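Side-chain contacts in hypothetical protein (Ruminococcus gnavus, PDB 4GL6), which is of unknown function, a gut-bacterial member of the DUF5037 family that pairs a four-stranded antiparallel sheet with a four-stranded mixed sheet and flanking helices: residues N28-L33 and A39-C44; Y58-P61 and N65-I68; Q77-K82 and I114-I119. All coordinates share one frame; numbering follows the deposited sequence.

Contact 1. Residues N28-L33 and A39-C44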
loop_
_atom_site.group_PDB
_atom_site.type_symbol
_atom_site.label_atom_id
_atom_site.label_comp_id
_atom_site.label_asym_id
_atom_site.label_seq_id
_atom_site.Cartn_x
_atom_site.Cartn_y
_atom_site.Cartn_z
ATOM N N ASN A 28 -17.223 -3.423 5.034
ATOM C CA ASN A 28 -17.439 -2.920 6.345
ATOM C C ASN A 28 -18.334 -1.660 6.285
ATOM O O ASN A 28 -18.154 -0.830 5.394
ATOM C CB ASN A 28 -16.006 -2.623 6.819
ATOM C CG ASN A 28 -15.941 -2.011 8.163
ATOM O OD1 ASN A 28 -16.790 -2.263 9.038
ATOM N ND2 ASN A 28 -14.918 -1.199 8.359
ATOM N N GLN A 29 -19.309 -1.547 7.196
ATOM C CA GLN A 29 -20.210 -0.380 7.254
ATOM C C GLN A 29 -20.386 0.037 8.693
ATOM O O GLN A 29 -21.369 -0.340 9.322
ATOM C CB GLN A 29 -21.573 -0.644 6.585
ATOM C CG GLN A 29 -22.429 0.620 6.434
ATOM C CD GLN A 29 -23.811 0.360 5.876
ATOM O OE1 GLN A 29 -24.391 -0.711 6.070
ATOM N NE2 GLN A 29 -24.365 1.365 5.209
ATOM N N PRO A 30 -19.440 0.819 9.231
ATOM C CA PRO A 30 -19.575 1.262 10.642
ATOM C C PRO A 30 -20.849 2.068 10.809
ATOM O O PRO A 30 -21.238 2.816 9.912
ATOM C CB PRO A 30 -18.311 2.085 10.899
ATOM C CG PRO A 30 -17.727 2.368 9.551
ATOM C CD PRO A 30 -18.198 1.311 8.607
ATOM N N LYS A 31 -21.484 1.890 11.950
ATOM C CA LYS A 31 -22.848 2.396 12.196
ATOM C C LYS A 31 -23.200 1.860 13.539
ATOM O O LYS A 31 -22.845 0.716 13.812
ATOM C CB LYS A 31 -23.901 1.892 11.168
ATOM C CG LYS A 31 -24.142 0.385 10.964
ATOM C CD LYS A 31 -25.156 0.152 9.840
ATOM C CE LYS A 31 -25.485 -1.311 9.595
ATOM N NZ LYS A 31 -26.578 -1.459 8.578
ATOM N N LEU A 32 -23.889 2.654 14.357
ATOM C CA LEU A 32 -24.264 2.215 15.699
ATOM C C LEU A 32 -25.621 1.482 15.634
ATOM O O LEU A 32 -25.828 0.534 16.390
ATOM C CB LEU A 32 -24.253 3.384 16.706
ATOM C CG LEU A 32 -23.533 3.096 18.040
ATOM C CD1 LEU A 32 -22.015 2.999 17.822
ATOM C CD2 LEU A 32 -23.852 4.158 19.088
ATOM N N LEU A 33 -26.523 1.917 14.746
ATOM C CA LEU A 33 -27.842 1.296 14.555
ATOM C C LEU A 33 -27.952 0.682 13.151
ATOM O O LEU A 33 -27.395 1.260 12.238
ATOM C CB LEU A 33 -28.910 2.383 14.690
ATOM C CG LEU A 33 -28.973 3.218 15.976
ATOM C CD1 LEU A 33 -30.041 4.295 15.812
ATOM C CD2 LEU A 33 -29.246 2.338 17.191
ATOM N N ALA A 39 -21.320 5.281 5.077
ATOM C CA ALA A 39 -20.424 4.852 4.009
ATOM C C ALA A 39 -20.046 3.362 4.142
ATOM O O ALA A 39 -19.922 2.845 5.271
ATOM C CB ALA A 39 -19.159 5.711 4.012
ATOM N N ILE A 40 -19.903 2.689 2.996
ATOM C CA ILE A 40 -19.492 1.291 2.911
ATOM C C ILE A 40 -18.036 1.279 2.475
ATOM O O ILE A 40 -17.709 1.811 1.403
ATOM C CB ILE A 40 -20.310 0.487 1.882
ATOM C CG1 ILE A 40 -21.791 0.474 2.246
ATOM C CG2 ILE A 40 -19.829 -0.962 1.832
ATOM C CD1 ILE A 40 -22.654 -0.165 1.167
ATOM N N TYR A 41 -17.179 0.654 3.287
ATOM C CA TYR A 41 -15.736 0.518 3.017
ATOM C C TYR A 41 -15.468 -0.936 2.578
ATOM O O TYR A 41 -15.549 -1.849 3.378
ATOM C CB TYR A 41 -14.901 0.948 4.242
ATOM C CG TYR A 41 -15.148 2.401 4.647
ATOM C CD1 TYR A 41 -14.444 3.450 4.038
ATOM C CD2 TYR A 41 -16.101 2.729 5.639
ATOM C CE1 TYR A 41 -14.680 4.774 4.406
ATOM C CE2 TYR A 41 -16.346 4.050 6.009
ATOM C CZ TYR A 41 -15.638 5.070 5.395
ATOM O OH TYR A 41 -15.886 6.385 5.757
ATOM N N ALA A 42 -15.130 -1.107 1.306
ATOM C CA ALA A 42 -14.940 -2.403 0.667
ATOM C C ALA A 42 -13.475 -2.727 0.354
ATOM O O ALA A 42 -12.813 -1.922 -0.306
ATOM C CB ALA A 42 -15.729 -2.400 -0.647
ATOM N N THR A 43 -12.992 -3.905 0.786
ATOM C CA THR A 43 -11.649 -4.399 0.447
ATOM C C THR A 43 -11.797 -5.194 -0.848
ATOM O O THR A 43 -12.440 -6.246 -0.860
ATOM C CB THR A 43 -11.075 -5.274 1.561
ATOM O OG1 THR A 43 -10.852 -4.433 2.690
ATOM C CG2 THR A 43 -9.761 -5.929 1.151
ATOM N N CYS A 44 -11.183 -4.691 -1.915
ATOM C CA CYS A 44 -11.320 -5.253 -3.261
ATOM C C CYS A 44 -9.998 -5.738 -3.859
ATOM O O CYS A 44 -8.939 -5.282 -3.454
ATOM C CB CYS A 44 -11.894 -4.158 -4.192
ATOM S SG CYS A 44 -13.352 -3.232 -3.601
HETATM O O HOH W 1 -20.234 4.175 7.686
#

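Contact 2. Residues Y58-P61 and N65-I68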
loop_
_atom_site.group_PDB
_atom_site.type_symbol
_atom_site.label_atom_id
_atom_site.label_comp_id
_atom_site.label_asym_id
_atom_site.label_seq_id
_atom_site.Cartn_x
_atom_site.Cartn_y
_atom_site.Cartn_z
ATOM N N TYR A 58 -18.083 3.483 -0.811
ATOM C CA TYR A 58 -19.377 3.497 -1.542
ATOM C C TYR A 58 -20.568 3.858 -0.635
ATOM O O TYR A 58 -20.459 3.831 0.585
ATOM C CB TYR A 58 -19.655 2.116 -2.203
ATOM C CG TYR A 58 -18.580 1.650 -3.168
ATOM C CD1 TYR A 58 -17.445 0.984 -2.713
ATOM C CD2 TYR A 58 -18.681 1.895 -4.548
ATOM C CE1 TYR A 58 -16.433 0.576 -3.598
ATOM C CE2 TYR A 58 -17.675 1.490 -5.448
ATOM C CZ TYR A 58 -16.555 0.831 -4.977
ATOM O OH TYR A 58 -15.549 0.429 -5.829
ATOM N N PHE A 59 -21.685 4.231 -1.264
ATOM C CA PHE A 59 -22.967 4.511 -0.585
ATOM C C PHE A 59 -24.032 3.713 -1.334
ATOM O O PHE A 59 -24.054 3.742 -2.566
ATOM C CB PHE A 59 -23.282 6.013 -0.579
ATOM C CG PHE A 59 -24.653 6.358 -0.055
ATOM C CD1 PHE A 59 -24.893 6.448 1.318
ATOM C CD2 PHE A 59 -25.717 6.627 -0.943
ATOM C CE1 PHE A 59 -26.169 6.781 1.789
ATOM C CE2 PHE A 59 -26.989 6.964 -0.470
ATOM C CZ PHE A 59 -27.211 7.041 0.898
ATOM N N ASN A 60 -24.873 2.995 -0.587
ATOM C CA ASN A 60 -25.923 2.149 -1.150
ATOM C C ASN A 60 -27.275 2.736 -0.752
ATOM O O ASN A 60 -27.619 2.670 0.426
ATOM C CB ASN A 60 -25.785 0.716 -0.633
ATOM C CG ASN A 60 -26.790 -0.228 -1.249
ATOM O OD1 ASN A 60 -26.852 -0.384 -2.465
ATOM N ND2 ASN A 60 -27.563 -0.878 -0.411
ATOM N N PRO A 61 -28.046 3.306 -1.723
ATOM C CA PRO A 61 -29.334 3.937 -1.366
ATOM C C PRO A 61 -30.386 3.005 -0.740
ATOM O O PRO A 61 -30.346 1.793 -0.967
ATOM C CB PRO A 61 -29.829 4.514 -2.697
ATOM C CG PRO A 61 -28.599 4.671 -3.519
ATOM C CD PRO A 61 -27.738 3.510 -3.156
ATOM N N ASN A 65 -33.279 -2.356 -5.544
ATOM C CA ASN A 65 -32.590 -2.363 -6.852
ATOM C C ASN A 65 -31.862 -1.052 -7.177
ATOM O O ASN A 65 -31.727 -0.677 -8.349
ATOM C CB ASN A 65 -33.574 -2.728 -7.979
ATOM C CG ASN A 65 -34.264 -4.054 -7.745
ATOM O OD1 ASN A 65 -33.652 -5.008 -7.264
ATOM N ND2 ASN A 65 -35.542 -4.127 -8.099
ATOM N N SER A 66 -31.384 -0.375 -6.131
ATOM C CA SER A 66 -30.715 0.920 -6.256
ATOM C C SER A 66 -29.329 0.736 -6.835
ATOM O O SER A 66 -28.651 -0.241 -6.497
ATOM C CB SER A 66 -30.604 1.609 -4.887
ATOM O OG SER A 66 -29.853 0.841 -3.953
ATOM N N GLU A 67 -28.925 1.646 -7.720
ATOM C CA GLU A 67 -27.584 1.598 -8.288
ATOM C C GLU A 67 -26.647 2.183 -7.251
ATOM O O GLU A 67 -26.944 3.229 -6.657
ATOM C CB GLU A 67 -27.480 2.307 -9.637
ATOM C CG GLU A 67 -28.227 1.554 -10.739
ATOM C CD GLU A 67 -27.745 1.852 -12.155
ATOM O OE1 GLU A 67 -26.541 2.145 -12.368
ATOM O OE2 GLU A 67 -28.587 1.741 -13.075
ATOM N N ILE A 68 -25.541 1.479 -7.021
ATOM C CA ILE A 68 -24.552 1.861 -6.010
ATOM C C ILE A 68 -23.909 3.203 -6.385
ATOM O O ILE A 68 -23.651 3.447 -7.563
ATOM C CB ILE A 68 -23.481 0.734 -5.843
ATOM C CG1 ILE A 68 -22.652 0.888 -4.552
ATOM C CG2 ILE A 68 -22.612 0.595 -7.087
ATOM C CD1 ILE A 68 -23.384 0.466 -3.292
#

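Contact 3. Residues Q77-K82 and I114-I119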
loop_
_atom_site.group_PDB
_atom_site.type_symbol
_atom_site.label_atom_id
_atom_site.label_comp_id
_atom_site.label_asym_id
_atom_site.label_seq_id
_atom_site.Cartn_x
_atom_site.Cartn_y
_atom_site.Cartn_z
ATOM N N GLN A 77 -5.743 5.049 -7.010
ATOM C CA GLN A 77 -4.889 4.908 -5.854
ATOM C C GLN A 77 -4.127 3.569 -5.883
ATOM O O GLN A 77 -2.925 3.531 -5.633
ATOM C CB GLN A 77 -5.790 4.987 -4.612
ATOM C CG GLN A 77 -5.113 5.293 -3.316
ATOM C CD GLN A 77 -6.128 5.574 -2.221
ATOM O OE1 GLN A 77 -6.462 6.732 -1.914
ATOM N NE2 GLN A 77 -6.686 4.508 -1.689
ATOM N N ARG A 78 -4.838 2.482 -6.183
ATOM C CA ARG A 78 -4.242 1.134 -6.262
ATOM C C ARG A 78 -3.188 1.025 -7.353
ATOM O O ARG A 78 -2.144 0.410 -7.141
ATOM C CB ARG A 78 -5.314 0.042 -6.465
ATOM C CG ARG A 78 -4.806 -1.363 -6.805
ATOM C CD ARG A 78 -3.845 -1.884 -5.742
ATOM N NE ARG A 78 -2.857 -2.810 -6.283
ATOM C CZ ARG A 78 -1.698 -3.132 -5.700
ATOM N NH1 ARG A 78 -1.318 -2.598 -4.545
ATOM N NH2 ARG A 78 -0.884 -3.982 -6.303
ATOM N N LEU A 79 -3.481 1.592 -8.514
ATOM C CA LEU A 79 -2.536 1.590 -9.621
ATOM C C LEU A 79 -1.243 2.325 -9.248
ATOM O O LEU A 79 -0.159 1.898 -9.669
ATOM C CB LEU A 79 -3.159 2.210 -10.873
ATOM C CG LEU A 79 -4.371 1.500 -11.485
ATOM C CD1 LEU A 79 -4.960 2.371 -12.601
ATOM C CD2 LEU A 79 -4.000 0.118 -11.986
ATOM N N LEU A 80 -1.353 3.407 -8.464
ATOM C CA LEU A 80 -0.170 4.139 -7.987
ATOM C C LEU A 80 0.617 3.249 -6.985
ATOM O O LEU A 80 1.838 3.153 -7.086
ATOM C CB LEU A 80 -0.533 5.526 -7.422
ATOM C CG LEU A 80 -0.924 6.655 -8.406
ATOM C CD1 LEU A 80 -1.468 7.871 -7.663
ATOM C CD2 LEU A 80 0.236 7.107 -9.290
ATOM N N ALA A 81 -0.091 2.579 -6.073
ATOM C CA ALA A 81 0.515 1.607 -5.139
ATOM C C ALA A 81 1.227 0.484 -5.877
ATOM O O ALA A 81 2.338 0.135 -5.507
ATOM C CB ALA A 81 -0.519 1.001 -4.166
ATOM N N LYS A 82 0.599 -0.053 -6.930
ATOM C CA LYS A 82 1.196 -1.129 -7.752
ATOM C C LYS A 82 2.576 -0.705 -8.302
ATOM O O LYS A 82 3.542 -1.494 -8.285
ATOM C CB LYS A 82 0.241 -1.551 -8.895
ATOM C CG LYS A 82 0.682 -2.736 -9.773
ATOM C CD LYS A 82 -0.407 -3.121 -10.780
ATOM C CE LYS A 82 0.070 -4.170 -11.783
ATOM N NZ LYS A 82 0.591 -5.402 -11.127
ATOM N N ILE A 114 -9.938 13.602 -10.455
ATOM C CA ILE A 114 -9.004 13.521 -11.598
ATOM C C ILE A 114 -9.178 12.162 -12.296
ATOM O O ILE A 114 -9.246 11.144 -11.603
ATOM C CB ILE A 114 -7.500 13.691 -11.224
ATOM C CG1 ILE A 114 -7.218 15.022 -10.508
ATOM C CG2 ILE A 114 -6.632 13.676 -12.490
ATOM C CD1 ILE A 114 -5.820 15.121 -9.924
ATOM N N PRO A 115 -9.269 12.142 -13.648
ATOM C CA PRO A 115 -9.432 10.860 -14.354
ATOM C C PRO A 115 -8.325 9.855 -14.027
ATOM O O PRO A 115 -7.165 10.249 -13.867
ATOM C CB PRO A 115 -9.387 11.257 -15.835
ATOM C CG PRO A 115 -9.822 12.670 -15.860
ATOM C CD PRO A 115 -9.297 13.278 -14.593
ATOM N N VAL A 116 -8.690 8.580 -13.922
ATOM C CA VAL A 116 -7.734 7.520 -13.586
ATOM C C VAL A 116 -6.589 7.455 -14.616
ATOM O O VAL A 116 -5.431 7.320 -14.213
ATOM C CB VAL A 116 -8.419 6.155 -13.417
ATOM C CG1 VAL A 116 -7.397 5.083 -13.075
ATOM C CG2 VAL A 116 -9.467 6.234 -12.319
ATOM N N GLU A 117 -6.904 7.604 -15.915
ATOM C CA GLU A 117 -5.875 7.632 -16.994
ATOM C C GLU A 117 -4.817 8.717 -16.744
ATOM O O GLU A 117 -3.659 8.505 -17.074
ATOM C CB GLU A 117 -6.492 7.803 -18.395
ATOM N N GLU A 118 -5.202 9.837 -16.114
ATOM C CA GLU A 118 -4.272 10.936 -15.781
ATOM C C GLU A 118 -3.510 10.709 -14.474
ATOM O O GLU A 118 -2.276 10.775 -14.471
ATOM C CB GLU A 118 -4.997 12.300 -15.713
ATOM C CG GLU A 118 -4.060 13.519 -15.625
ATOM C CD GLU A 118 -4.770 14.860 -15.480
ATOM O OE1 GLU A 118 -5.964 14.983 -15.838
ATOM O OE2 GLU A 118 -4.106 15.814 -15.020
ATOM N N ILE A 119 -4.243 10.486 -13.375
ATOM C CA ILE A 119 -3.655 10.377 -12.017
ATOM C C ILE A 119 -2.749 9.161 -11.804
ATOM O O ILE A 119 -1.788 9.232 -11.042
ATOM C CB ILE A 119 -4.765 10.414 -10.906
ATOM C CG1 ILE A 119 -4.215 10.708 -9.496
ATOM C CG2 ILE A 119 -5.574 9.119 -10.853
ATOM C CD1 ILE A 119 -3.654 12.100 -9.306
#

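Contact 1. Residues N28-L33 and A39-C44
Gln29 reaches across to Ala39 and Ile40 because its CG stands trans to the backbone N (chi1 -171°) and the chain runs on extended, while Tyr41 turns its ring back beside its own backbone N (chi1 -60°), to where Pro30 can meet it. The setting is a beta hairpin, seen where strand 22-28 ends and strand 40-46 begins, at the mouth of the long loop that joins them. Asn28 and Tyr41 form an antiparallel hydrogen-bonded pair: Asn28 N donates to Tyr41 O at 2.8 Å, and Tyr41 N returns the bond to Asn28 O at 2.8 Å. The returned bond is the straighter of the two. Asn28 O also receives a CA-H contact from Ile40 CA, 3.5 Å away. Beyond this pair the two chains diverge, and side chains take over. Gln29 lays its CG 3.5 Å from Ala39 O, and its amide end passes Ile40 CG1, with NE2 held by Gly38 O and Asn37 OD1 of the connecting loop. Pro30 comes to the Tyr41 ring at its edge, near the ring plane, and the two side chains lie about at right angles, CD to CD2 3.9 Å. Where direct pairing has stopped, one water bridges the gap, donating to Pro30 O and to Ala39 O, each at 2.8 Å.

Contact 2. Residues Y58-P61 and N65-I68
Ile68 packs against the end of strand 54-59, and Ser66 against Pro61 just beyond it, as the chain turns back toward strand 69-70, making this the base of a hairpin-like loop at one edge of the four-stranded antiparallel sheet. The close side belongs first to Ile68. With CG1 trans to its backbone N (chi1 -164°) and CD1 folded round from there, the branch drives CD1 to 3.4 Å from Phe59 O and 3.6 Å from Asn60 CB, meeting the Asn60 side chain at about a right angle. Its CG1 reaches Tyr58 CB at 4.0 Å, while the Tyr58 side chain as a whole leans obliquely past, continuing to Ile10 and Leu14 of helix 6-18. Pro61 fits the next step: its ring lies along Ser66, CB to CB 3.7 Å, and its CD approaches Glu67 O at 3.6 Å. Here too the one polar link crosses, buried Ser66 donating from OG to Pro61 O at 3.2 Å from above the carbonyl plane, 38° out of it. Toward solvent the contact thins, for Glu67 starts its side chain away from the strand and stays exposed. The chemistry implies a turn fastened mainly by apolar packing, with one long hydroxyl bond and two hydrogen bonds from the Lys9 ammonium group of helix 6-18, to Asn60 OD1 and Ser66 O, tying its two sides together.

Contact 3. Residues Q77-K82 and I114-I119
Leu80 reaches from helix 75-95 to the outer end of the Ile119 carbonyl, its isobutyl fork lying against Ile119 O. CD2 comes nearest, 3.4 Å from that oxygen, and CD1 and CG follow close behind, so that the fork as a whole, rather than one methyl, sits by the carbonyl. Its contact with the Ile119 side chain is looser, CD1 to CG1 4.4 Å. The bond from its CA already points to the other segment; with CG opposite the carbonyl carbon (chi1 -74°) the fork continues there. One residue earlier, Leu79 makes the second point of contact. Its CD1 meets Val116 CG1 at 3.7 Å, methyl against methyl, and the two side chains cross at about a right angle. Val116 offers this branch because CG1 is trans to its backbone N (chi1 180°). Consecutive leucines thus engage the first and last residues of helix 116-119, and the buried area is small, 145 Å² over both sides. The short helix is set up by Pro115 at its N-cap position, whose O accepts Ile119 N at 3.0 Å. Around the pair the packing is completed from elsewhere: Trp122 and Tyr125 of helix 122-129 also touch Leu80, and Leu128 touches Ile119, while Ile105 and Ile107 add to the apolar surroundings of Leu80. Two leucines of one helix face, with a methyl-methyl contact and a methyl-carbonyl contact, thus join helix 75-95 to the single turn 116-119 that precedes helix 122-129, a helix-to-helix packing contact.

Contacts 1 and 2 belong to one sheet and lean on each other, their centres about 13 Å apart. Strands 40-46 and 54-59 are neighbours in it, and Ile40 N lies 2.7 Å from Tyr58 O, a probable hydrogen bond, while Ile40 CD1 packs 3.7 Å from Asn60 CB. Contact 3 stands apart: its centre is about 23 Å from that of contact 1 and 24 Å from that of contact 2, with nearest atoms about 7 and 10 Å away. All three follow one another in series along the chain. No active site is known; a glycerol, probably from crystallisation, lies about 3 Å from the Asn28 side chain in contact 1.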